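Local coordinates for hemin degrading factor (Pseudomonas aeruginosa, PDB 4IMH), which binds heme in the cytoplasm and probably takes part in its trafficking toward degradation by heme oxygenase, at residues A248-G253 and G271-L276. Residues are numbered along the deposited sequence; the frame is centred on the assembly and turned at random.
Sequences AAAESG and GPVCNL
The flat group at the centre of this contact is the peptide unit joining Val-273 to Cys-274; Ala-250 stands off its oxygen end, raised to one side of its plane. Ala-250 CA makes a CH···O contact of 3.4 Å with Val-273 O, with 148° at the hydrogen, while its methyl CB also meets Cys-274 O at 3.6 Å. From the other side of that peptide plane, water 2 donates to Val-273 O and also to Ala-250 O, tying the two carbonyls together. Gly-253 O sits off one face of the Pro-272 ring, above its CB corner at 3.7 Å.

No direct hydrogen bond joins the segments, which illustrates how water can couple a helix end to a loop. Water 1 accepts from Val-273 N at 3.0 Å and donates to Ala-249 O at 2.8 Å, an oxygen that also receives the helical bond from Gly-253 N.

Beneath the waters the contact is apolar. Leu-276 CG is anti to the carbonyl carbon and beside the backbone N (chi1 -50°), which carries CD1 to Ala-250 CB at 3.8 Å; Val-273 CG2 packs more loosely, 4.3 Å from Ala-249 CB. Val-273 and Leu-276 also touch Val-285 of strand 282-286, and Ala-249 touches Leu-347 of helix 342-349. Cys-274 and Asn-275 give their backbone N-H groups to the carboxylate of Asp-287.

Gly-253, with positive phi (76°), ends helix 241-252 beside a loop that carries the chain from strand 265-271 to strand 276-279, a crossing between the two large antiparallel sheets of this HemS/ChuX-family fold, away from the heme-binding residues.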
loop_
_atom_site.group_PDB
_atom_site.type_symbol
_atom_site.label_atom_id
_atom_site.label_comp_id
_atom_site.label_asym_id
_atom_site.label_seq_id
_atom_site.Cartn_x
_atom_site.Cartn_y
_atom_site.Cartn_z
ATOM N N ALA A 248 -14.256 17.927 0.692
ATOM C CA ALA A 248 -15.461 18.060 -0.122
ATOM C C ALA A 248 -16.233 16.723 -0.175
ATOM O O ALA A 248 -17.465 16.688 -0.055
ATOM C CB ALA A 248 -15.102 18.535 -1.528
ATOM N N ALA A 249 -15.502 15.619 -0.312
ATOM C CA ALA A 249 -16.128 14.313 -0.370
ATOM C C ALA A 249 -16.827 13.964 0.948
ATOM O O ALA A 249 -17.908 13.363 0.933
ATOM C CB ALA A 249 -15.076 13.234 -0.731
ATOM N N ALA A 250 -16.246 14.363 2.085
ATOM C CA ALA A 250 -16.843 14.059 3.382
ATOM C C ALA A 250 -18.155 14.817 3.574
ATOM O O ALA A 250 -19.115 14.299 4.136
ATOM C CB ALA A 250 -15.879 14.399 4.513
ATOM N N GLU A 251 -18.177 16.050 3.097
ATOM C CA GLU A 251 -19.370 16.891 3.188
ATOM C C GLU A 251 -20.552 16.288 2.415
ATOM O O GLU A 251 -21.679 16.317 2.888
ATOM C CB GLU A 251 -19.039 18.301 2.698
ATOM C CG GLU A 251 -20.181 19.328 2.890
ATOM C CD GLU A 251 -21.183 19.397 1.722
ATOM O OE1 GLU A 251 -20.853 18.947 0.604
ATOM O OE2 GLU A 251 -22.293 19.946 1.914
ATOM N N SER A 252 -20.299 15.713 1.247
ATOM C CA SER A 252 -21.393 15.188 0.426
ATOM C C SER A 252 -21.690 13.709 0.676
ATOM O O SER A 252 -22.776 13.235 0.340
ATOM C CB SER A 252 -21.086 15.377 -1.054
ATOM O OG SER A 252 -19.979 14.590 -1.444
ATOM N N GLY A 253 -20.749 12.984 1.281
ATOM C CA GLY A 253 -20.938 11.561 1.525
ATOM C C GLY A 253 -20.769 10.697 0.289
ATOM O O GLY A 253 -21.176 9.542 0.248
ATOM N N GLY A 271 -15.865 3.464 -0.438
ATOM C CA GLY A 271 -16.973 3.989 0.332
ATOM C C GLY A 271 -16.760 5.453 0.672
ATOM O O GLY A 271 -15.762 6.056 0.261
ATOM N N PRO A 272 -17.712 6.040 1.421
ATOM C CA PRO A 272 -17.558 7.429 1.861
ATOM C C PRO A 272 -16.419 7.563 2.868
ATOM O O PRO A 272 -15.905 6.570 3.405
ATOM C CB PRO A 272 -18.908 7.746 2.511
ATOM C CG PRO A 272 -19.365 6.425 3.031
ATOM C CD PRO A 272 -18.859 5.384 2.068
ATOM N N VAL A 273 -15.967 8.787 3.063
ATOM C CA VAL A 273 -15.067 9.107 4.163
ATOM C C VAL A 273 -15.836 10.134 4.974
ATOM O O VAL A 273 -16.638 10.870 4.413
ATOM C CB VAL A 273 -13.724 9.658 3.702
ATOM C CG1 VAL A 273 -12.886 8.588 3.100
ATOM C CG2 VAL A 273 -13.934 10.860 2.703
ATOM N N CYS A 274 -15.626 10.160 6.285
ATOM C CA CYS A 274 -16.458 10.972 7.151
ATOM C C CYS A 274 -15.646 11.919 8.018
ATOM O O CYS A 274 -15.824 13.125 7.928
ATOM C CB CYS A 274 -17.334 10.076 8.030
ATOM S SG CYS A 274 -18.523 9.069 7.083
ATOM N N ASN A 275 -14.765 11.371 8.847
ATOM C CA ASN A 275 -14.064 12.167 9.855
ATOM C C ASN A 275 -12.622 12.451 9.454
ATOM O O ASN A 275 -11.792 11.542 9.338
ATOM C CB ASN A 275 -14.149 11.471 11.203
ATOM C CG ASN A 275 -15.594 11.143 11.588
ATOM O OD1 ASN A 275 -16.401 12.040 11.825
ATOM N ND2 ASN A 275 -15.926 9.847 11.624
ATOM N N LEU A 276 -12.361 13.724 9.178
ATOM C CA LEU A 276 -11.057 14.187 8.696
ATOM C C LEU A 276 -10.353 15.047 9.740
ATOM O O LEU A 276 -10.993 15.779 10.477
ATOM C CB LEU A 276 -11.245 15.003 7.430
ATOM C CG LEU A 276 -12.111 14.344 6.362
ATOM C CD1 LEU A 276 -12.257 15.299 5.204
ATOM C CD2 LEU A 276 -11.510 13.049 5.921
HETATM O O HOH W 1 -17.379 10.676 1.248
HETATM O O HOH W 2 -19.405 11.553 4.438
#